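Local coordinates for protein tyrosyl-DNA phosphodiesterase 2 (PDB 4F1H) that belongs to the endonuclease/exonuclease/phosphatase family, of the DNase I-like clan, and binds DNA and a magnesium ion in this crystal, at residues B[185-190]-B[238-243]; B[83-88]-B[98-103]. One frame throughout, in Å; residues are numbered along the deposited sequence.

Interaction 1 of 2, residues B[185-190]-B[238-243]; sequences YTWDTK and TSDHWG. With nucleotides of chain A.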
loop_
_atom_site.group_PDB
_atom_site.type_symbol
_atom_site.label_atom_id
_atom_site.label_comp_id
_atom_site.label_asym_id
_atom_site.label_seq_id
_atom_site.Cartn_x
_atom_site.Cartn_y
_atom_site.Cartn_z
ATOM N N TYR B 185 -11.141 -13.464 0.268
ATOM C CA TYR B 185 -10.003 -14.104 0.923
ATOM C C TYR B 185 -9.610 -15.330 0.148
ATOM O O TYR B 185 -10.471 -16.169 -0.198
ATOM C CB TYR B 185 -10.365 -14.509 2.361
ATOM C CG TYR B 185 -10.863 -13.337 3.129
ATOM C CD1 TYR B 185 -10.033 -12.233 3.340
ATOM C CD2 TYR B 185 -12.170 -13.306 3.618
ATOM C CE1 TYR B 185 -10.492 -11.113 4.054
ATOM C CE2 TYR B 185 -12.635 -12.196 4.317
ATOM C CZ TYR B 185 -11.786 -11.110 4.533
ATOM O OH TYR B 185 -12.258 -10.007 5.228
ATOM N N THR B 186 -8.311 -15.460 -0.129
ATOM C CA THR B 186 -7.826 -16.585 -0.946
ATOM C C THR B 186 -6.955 -17.543 -0.137
ATOM O O THR B 186 -6.627 -18.657 -0.568
ATOM C CB THR B 186 -7.036 -16.117 -2.194
ATOM O OG1 THR B 186 -5.777 -15.548 -1.788
ATOM C CG2 THR B 186 -7.807 -15.075 -3.046
ATOM N N TRP B 187 -6.592 -17.126 1.073
ATOM C CA TRP B 187 -5.868 -18.022 2.002
ATOM C C TRP B 187 -6.538 -17.790 3.354
ATOM O O TRP B 187 -6.388 -16.715 3.934
ATOM C CB TRP B 187 -4.375 -17.612 2.049
ATOM C CG TRP B 187 -3.490 -18.611 2.762
ATOM C CD1 TRP B 187 -2.940 -19.776 2.251
ATOM C CD2 TRP B 187 -3.080 -18.539 4.123
ATOM N NE1 TRP B 187 -2.177 -20.404 3.230
ATOM C CE2 TRP B 187 -2.271 -19.663 4.385
ATOM C CE3 TRP B 187 -3.320 -17.615 5.146
ATOM C CZ2 TRP B 187 -1.694 -19.886 5.635
ATOM C CZ3 TRP B 187 -2.748 -17.837 6.389
ATOM C CH2 TRP B 187 -1.936 -18.957 6.615
ATOM N N ASP B 188 -7.288 -18.781 3.847
ATOM C CA ASP B 188 -8.256 -18.547 4.950
ATOM C C ASP B 188 -8.203 -19.743 5.864
ATOM O O ASP B 188 -8.677 -20.838 5.504
ATOM C CB ASP B 188 -9.629 -18.430 4.315
ATOM C CG ASP B 188 -10.746 -18.176 5.317
ATOM O OD1 ASP B 188 -10.640 -18.604 6.471
ATOM O OD2 ASP B 188 -11.779 -17.578 4.919
ATOM N N THR B 189 -7.559 -19.578 7.031
ATOM C CA THR B 189 -7.332 -20.750 7.867
ATOM C C THR B 189 -8.596 -21.171 8.652
ATOM O O THR B 189 -8.620 -22.243 9.260
ATOM C CB THR B 189 -6.211 -20.531 8.863
ATOM O OG1 THR B 189 -6.568 -19.445 9.729
ATOM C CG2 THR B 189 -4.910 -20.199 8.147
ATOM N N LYS B 190 -9.623 -20.332 8.662
ATOM C CA LYS B 190 -10.902 -20.736 9.250
ATOM C C LYS B 190 -11.691 -21.655 8.307
ATOM O O LYS B 190 -12.274 -22.678 8.718
ATOM C CB LYS B 190 -11.725 -19.487 9.571
ATOM C CG LYS B 190 -12.994 -19.747 10.399
ATOM C CD LYS B 190 -13.633 -18.426 10.829
ATOM C CE LYS B 190 -14.899 -18.636 11.658
ATOM N NZ LYS B 190 -14.610 -18.820 13.110
ATOM N N THR B 238 -7.777 -29.213 -2.216
ATOM C CA THR B 238 -6.757 -29.296 -3.247
ATOM C C THR B 238 -5.477 -28.556 -2.787
ATOM O O THR B 238 -4.339 -29.034 -3.020
ATOM C CB THR B 238 -7.302 -28.644 -4.546
ATOM O OG1 THR B 238 -8.409 -29.429 -5.032
ATOM C CG2 THR B 238 -6.237 -28.587 -5.622
ATOM N N SER B 239 -5.679 -27.427 -2.104
ATOM C CA SER B 239 -4.565 -26.617 -1.592
ATOM C C SER B 239 -4.945 -25.865 -0.339
ATOM O O SER B 239 -6.125 -25.807 -0.012
ATOM C CB SER B 239 -4.246 -25.588 -2.673
ATOM O OG SER B 239 -3.166 -24.786 -2.296
ATOM N N ASP B 240 -3.953 -25.283 0.348
ATOM C CA ASP B 240 -4.290 -24.349 1.416
ATOM C C ASP B 240 -4.786 -22.991 0.879
ATOM O O ASP B 240 -5.327 -22.178 1.650
ATOM C CB ASP B 240 -3.123 -24.182 2.405
ATOM C CG ASP B 240 -1.874 -23.599 1.763
ATOM O OD1 ASP B 240 -1.695 -23.675 0.516
ATOM O OD2 ASP B 240 -1.035 -23.079 2.540
ATOM N N HIS B 241 -4.591 -22.747 -0.422
ATOM C CA HIS B 241 -5.165 -21.576 -1.088
ATOM C C HIS B 241 -6.416 -21.958 -1.849
ATOM O O HIS B 241 -6.516 -23.084 -2.330
ATOM C CB HIS B 241 -4.188 -21.023 -2.145
ATOM C CG HIS B 241 -2.960 -20.391 -1.578
ATOM N ND1 HIS B 241 -2.707 -19.036 -1.708
ATOM C CD2 HIS B 241 -1.872 -20.927 -0.967
ATOM C CE1 HIS B 241 -1.529 -18.755 -1.165
ATOM N NE2 HIS B 241 -1.013 -19.882 -0.693
ATOM N N TRP B 242 -7.315 -20.991 -2.032
ATOM C CA TRP B 242 -8.383 -21.147 -3.005
ATOM C C TRP B 242 -7.821 -20.708 -4.363
ATOM O O TRP B 242 -6.905 -19.865 -4.427
ATOM C CB TRP B 242 -9.563 -20.267 -2.619
ATOM C CG TRP B 242 -10.116 -20.505 -1.225
ATOM C CD1 TRP B 242 -10.550 -19.538 -0.380
ATOM C CD2 TRP B 242 -10.374 -21.759 -0.569
ATOM N NE1 TRP B 242 -11.040 -20.094 0.766
ATOM C CE2 TRP B 242 -10.959 -21.459 0.675
ATOM C CE3 TRP B 242 -10.175 -23.093 -0.912
ATOM C CZ2 TRP B 242 -11.326 -22.461 1.595
ATOM C CZ3 TRP B 242 -10.556 -24.079 -0.010
ATOM C CH2 TRP B 242 -11.123 -23.753 1.218
ATOM N N GLY B 243 -8.313 -21.303 -5.453
ATOM C CA GLY B 243 -7.924 -20.840 -6.768
ATOM C C GLY B 243 -8.810 -19.697 -7.219
ATOM O O GLY B 243 -9.895 -19.487 -6.677
ATOM O OP3 DT A 1 3.579 -18.393 0.095
ATOM P P DT A 1 2.250 -18.708 0.707
ATOM O OP1 DT A 1 1.641 -19.967 0.307
ATOM O OP2 DT A 1 1.214 -17.670 0.368
ATOM O "O5'" DT A 1 2.460 -18.604 2.274
ATOM C "C5'" DT A 1 1.432 -19.151 3.117
ATOM C "C4'" DT A 1 1.910 -18.970 4.543
ATOM O "O4'" DT A 1 2.939 -19.976 4.757
ATOM C "C3'" DT A 1 2.534 -17.609 4.873
ATOM O "O3'" DT A 1 2.286 -17.312 6.260
ATOM C "C2'" DT A 1 4.027 -17.847 4.662
ATOM C "C1'" DT A 1 4.152 -19.293 5.143
ATOM N N1 DT A 1 5.344 -20.009 4.601
ATOM C C2 DT A 1 6.296 -20.449 5.500
ATOM O O2 DT A 1 6.215 -20.262 6.724
ATOM N N3 DT A 1 7.359 -21.088 4.917
ATOM C C4 DT A 1 7.569 -21.349 3.566
ATOM O O4 DT A 1 8.578 -21.956 3.161
ATOM C C5 DT A 1 6.517 -20.855 2.695
ATOM C C7 DT A 1 6.623 -21.024 1.210
ATOM C C6 DT A 1 5.462 -20.221 3.230
ATOM P P DA A 4 -6.394 -7.987 6.600
ATOM O OP1 DA A 4 -6.285 -7.875 5.123
ATOM O OP2 DA A 4 -5.460 -7.166 7.421
ATOM O "O5'" DA A 4 -7.871 -7.687 7.097
ATOM C "C5'" DA A 4 -8.974 -8.370 6.478
ATOM C "C4'" DA A 4 -10.231 -7.955 7.201
ATOM O "O4'" DA A 4 -10.260 -8.574 8.515
ATOM C "C3'" DA A 4 -10.392 -6.449 7.450
ATOM O "O3'" DA A 4 -11.737 -6.238 7.064
ATOM C "C2'" DA A 4 -10.179 -6.273 8.960
ATOM C "C1'" DA A 4 -10.722 -7.608 9.463
ATOM N N9 DA A 4 -10.197 -8.076 10.743
ATOM C C8 DA A 4 -8.947 -7.869 11.278
ATOM N N7 DA A 4 -8.773 -8.461 12.447
ATOM C C5 DA A 4 -9.979 -9.121 12.675
ATOM C C6 DA A 4 -10.424 -9.929 13.757
ATOM N N6 DA A 4 -9.661 -10.223 14.827
ATOM N N1 DA A 4 -11.683 -10.433 13.684
ATOM C C2 DA A 4 -12.441 -10.144 12.608
ATOM N N3 DA A 4 -12.131 -9.393 11.539
ATOM C C4 DA A 4 -10.862 -8.915 11.633
ATOM P P DG A 2 2.428 -15.825 6.808
ATOM O OP1 DG A 2 2.041 -14.877 5.729
ATOM O OP2 DG A 2 3.751 -15.677 7.523
ATOM O "O5'" DG A 2 1.373 -15.781 8.011
ATOM C "C5'" DG A 2 0.009 -16.024 7.686
ATOM C "C4'" DG A 2 -0.814 -15.214 8.667
ATOM O "O4'" DG A 2 -0.773 -15.879 9.965
ATOM C "C3'" DG A 2 -0.391 -13.771 8.895
ATOM O "O3'" DG A 2 -1.614 -13.034 8.779
ATOM C "C2'" DG A 2 0.125 -13.767 10.338
ATOM C "C1'" DG A 2 -0.724 -14.874 10.954
ATOM N N9 DG A 2 -0.153 -15.520 12.129
ATOM C C8 DG A 2 1.063 -16.201 12.242
ATOM N N7 DG A 2 1.265 -16.687 13.465
ATOM C C5 DG A 2 0.105 -16.283 14.176
ATOM C C6 DG A 2 -0.271 -16.482 15.536
ATOM O O6 DG A 2 0.360 -17.092 16.399
ATOM N N1 DG A 2 -1.510 -15.923 15.853
ATOM C C2 DG A 2 -2.305 -15.256 14.939
ATOM N N2 DG A 2 -3.476 -14.764 15.383
ATOM N N3 DG A 2 -1.955 -15.035 13.672
ATOM C C4 DG A 2 -0.761 -15.597 13.359
HETATM O O HOH W 1 -7.830 -21.002 1.786
HETATM O O HOH W 2 -12.569 -18.330 2.510
#

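Interaction 2 of 2, residues B[83-88]-B[98-103]; sequences ESEIIC and LLIAQV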
loop_
_atom_site.group_PDB
_atom_site.type_symbol
_atom_site.label_atom_id
_atom_site.label_comp_id
_atom_site.label_asym_id
_atom_site.label_seq_id
_atom_site.Cartn_x
_atom_site.Cartn_y
_atom_site.Cartn_z
ATOM N N GLU B 83 6.741 -16.098 -27.364
ATOM C CA GLU B 83 8.049 -16.196 -26.711
ATOM C C GLU B 83 7.844 -16.107 -25.197
ATOM O O GLU B 83 6.792 -15.663 -24.750
ATOM C CB GLU B 83 8.974 -15.069 -27.195
ATOM C CG GLU B 83 8.495 -13.678 -26.806
ATOM C CD GLU B 83 9.572 -12.635 -27.017
ATOM O OE1 GLU B 83 9.505 -11.943 -28.042
ATOM O OE2 GLU B 83 10.472 -12.501 -26.158
ATOM N N SER B 84 8.834 -16.557 -24.419
ATOM C CA SER B 84 8.729 -16.521 -22.965
ATOM C C SER B 84 10.041 -16.048 -22.420
ATOM O O SER B 84 11.077 -16.063 -23.129
ATOM C CB SER B 84 8.374 -17.883 -22.354
ATOM O OG SER B 84 9.372 -18.884 -22.514
ATOM N N GLU B 85 10.026 -15.572 -21.176
ATOM C CA GLU B 85 11.285 -15.244 -20.510
ATOM C C GLU B 85 11.084 -15.251 -19.016
ATOM O O GLU B 85 9.944 -15.226 -18.518
ATOM C CB GLU B 85 11.822 -13.878 -20.922
ATOM C CG GLU B 85 10.956 -12.732 -20.481
ATOM C CD GLU B 85 11.449 -11.435 -21.079
ATOM O OE1 GLU B 85 10.721 -10.845 -21.909
ATOM O OE2 GLU B 85 12.587 -11.036 -20.750
ATOM N N ILE B 86 12.201 -15.343 -18.299
ATOM C CA ILE B 86 12.158 -15.313 -16.842
ATOM C C ILE B 86 12.988 -14.157 -16.376
ATOM O O ILE B 86 14.169 -14.023 -16.768
ATOM C CB ILE B 86 12.688 -16.620 -16.244
ATOM C CG1 ILE B 86 11.677 -17.757 -16.549
ATOM C CG2 ILE B 86 12.899 -16.439 -14.740
ATOM C CD1 ILE B 86 12.097 -19.165 -16.119
ATOM N N ILE B 87 12.392 -13.304 -15.549
ATOM C CA ILE B 87 13.147 -12.167 -14.997
ATOM C C ILE B 87 13.522 -12.606 -13.581
ATOM O O ILE B 87 12.661 -13.002 -12.801
ATOM C CB ILE B 87 12.280 -10.887 -14.900
ATOM C CG1 ILE B 87 11.630 -10.498 -16.255
ATOM C CG2 ILE B 87 13.106 -9.716 -14.339
ATOM C CD1 ILE B 87 12.607 -10.273 -17.367
ATOM N N CYS B 88 14.818 -12.570 -13.277
ATOM C CA CYS B 88 15.352 -12.930 -11.967
ATOM C C CYS B 88 15.062 -11.820 -10.947
ATOM O O CYS B 88 15.010 -10.637 -11.308
ATOM C CB CYS B 88 16.866 -13.163 -12.138
ATOM S SG CYS B 88 17.865 -13.059 -10.639
ATOM N N LEU B 98 10.028 -13.891 -12.007
ATOM C CA LEU B 98 8.855 -13.458 -12.769
ATOM C C LEU B 98 8.856 -14.215 -14.088
ATOM O O LEU B 98 9.783 -14.073 -14.865
ATOM C CB LEU B 98 8.956 -11.940 -12.992
ATOM C CG LEU B 98 7.856 -11.288 -13.801
ATOM C CD1 LEU B 98 6.460 -11.553 -13.180
ATOM C CD2 LEU B 98 8.108 -9.787 -13.904
ATOM N N LEU B 99 7.828 -15.036 -14.331
ATOM C CA LEU B 99 7.743 -15.844 -15.561
ATOM C C LEU B 99 6.762 -15.159 -16.506
ATOM O O LEU B 99 5.626 -14.855 -16.114
ATOM C CB LEU B 99 7.249 -17.255 -15.192
ATOM C CG LEU B 99 6.851 -18.226 -16.320
ATOM C CD1 LEU B 99 8.005 -18.510 -17.322
ATOM C CD2 LEU B 99 6.308 -19.534 -15.678
ATOM N N ILE B 100 7.190 -14.881 -17.740
ATOM C CA ILE B 100 6.390 -14.101 -18.687
ATOM C C ILE B 100 6.245 -14.942 -19.940
ATOM O O ILE B 100 7.226 -15.484 -20.424
ATOM C CB ILE B 100 7.141 -12.800 -19.049
ATOM C CG1 ILE B 100 7.220 -11.882 -17.816
ATOM C CG2 ILE B 100 6.449 -12.081 -20.236
ATOM C CD1 ILE B 100 8.213 -10.741 -17.922
ATOM N N ALA B 101 5.018 -15.078 -20.458
ATOM C CA ALA B 101 4.768 -15.706 -21.771
ATOM C C ALA B 101 3.989 -14.724 -22.613
ATOM O O ALA B 101 2.953 -14.212 -22.182
ATOM C CB ALA B 101 3.988 -17.025 -21.641
ATOM N N GLN B 102 4.494 -14.428 -23.806
ATOM C CA GLN B 102 3.783 -13.576 -24.767
ATOM C C GLN B 102 3.087 -14.486 -25.753
ATOM O O GLN B 102 3.663 -15.442 -26.239
ATOM C CB GLN B 102 4.787 -12.676 -25.495
ATOM C CG GLN B 102 5.527 -11.797 -24.523
ATOM C CD GLN B 102 6.257 -10.658 -25.199
ATOM O OE1 GLN B 102 7.483 -10.513 -25.077
ATOM N NE2 GLN B 102 5.506 -9.836 -25.912
ATOM N N VAL B 103 1.807 -14.221 -26.005
ATOM C CA VAL B 103 0.997 -15.099 -26.826
ATOM C C VAL B 103 0.043 -14.245 -27.669
ATOM O O VAL B 103 -0.064 -13.037 -27.433
ATOM C CB VAL B 103 0.159 -16.081 -25.974
ATOM C CG1 VAL B 103 1.067 -16.866 -24.961
ATOM C CG2 VAL B 103 -0.998 -15.341 -25.221
HETATM O O HOH W 3 9.043 -12.570 -23.450
#

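Interaction 1 of 2, residues B[185-190]-B[238-243]
Two hydrogen bonds and a ring contact join 185-190 to the 238-243 loop; Trp187 makes one of the bonds and the ring contact. Its indole N-H reaches Asp240 OD2, NE1 to OD2 3.0 Å, with the oxygen in the ring plane but the donor standing above the carboxylate plane, the two planes being 83° apart. On the backbone, Trp242 N gives a hydrogen bond to Thr186 O at 2.8 Å.

Among the aromatic contacts, Trp187 and His241 form an edge-to-face pair: with CG of Trp187 anti to the backbone N (chi1 -169°), the indole extends to the loop and its CD1 sits over the centre of the imidazole. One face of the indole takes C5' of DT1 of chain A, and CZ3 lies 3.5 Å from C5' of DG2 of chain A, a broad apolar surface suited to sugar carbons.

Two waters fill in the polar links: one joins Asp188 N to Asp240 O, and the other joins Asp188 OD2 to Trp242 NE1. Asp188 also makes a salt bridge to Arg202.

His241 NE2 donates to OP1 of DT1 of chain A at 2.8 Å, while its ND1 is hydrogen-bonded to Asp206. An imidazole held between a carboxylate and a phosphate of the nucleic acid is characteristic of DNase I-like active sites.

Interaction 2 of 2, residues B[83-88]-B[98-103]
Segments 83-88 and 98-103 run antiparallel, their axes 4.7 Å apart and at 167°, as the two arms of a beta hairpin. Hydrogen-bonded pairs Glu83-Gln102, Glu85-Ile100 and Ile87-Leu98 take turns with the non-hydrogen-bonded pairs Ser84-Ala101 and Ile86-Leu99. Each hydrogen-bonded pair has two bonds; that from Glu83 N to Gln102 O is weak, whereas Ile87 N to Leu98 O is 2.8 Å.

On the face of Ser84 and Ile86, CG1 of Ile86 touches CD1 of Leu99 at 3.8 Å. Leu99 and the small Ala101 are buried against strand 69-75, where apolar residues suit the packing between sheets. The face of Glu83, Glu85 and Ile87 grades from polar to apolar. At its apolar end CG1 of Ile87 meets CD1 of Ile100, the beta-branched residues suiting an extended backbone, and CB of Ile87 packs on CB of Leu98.

In the middle, CG of Glu85, between backbone N and carbonyl carbon (chi1 66°), lies alongside CB of Ile100. At the polar end, where Glu83 is exposed, Glu83 and Gln102 lie side by side and point the same way, OE1 of Gln102 lying 3.6 Å from CD of Glu83. A water lies 2.9 Å from Glu85 OE1 and 3.1 Å from Gln102 OE1, bridging the two.

The two contacts lie on opposite sides of the chain's centre, their centres about 26 Å apart and their nearest atoms about 16 Å apart, so they do not touch. Both reach one mixed sheet: interaction 2 pairs strands 80-88 and 97-105, from which strands 108-114, 145-150 and 202-211 lead to strand 187-188 of interaction 1. Interaction 1 belongs to the active-site region and lies at the DNA, with the side chain of Asp240 about 5 Å from the bound magnesium ion. Interaction 2, by contrast, has its nearest atom about 14 Å from the nucleic acid and is structural, pairing the two arms of a hairpin that joins the rest of the sheet through strand 108-114.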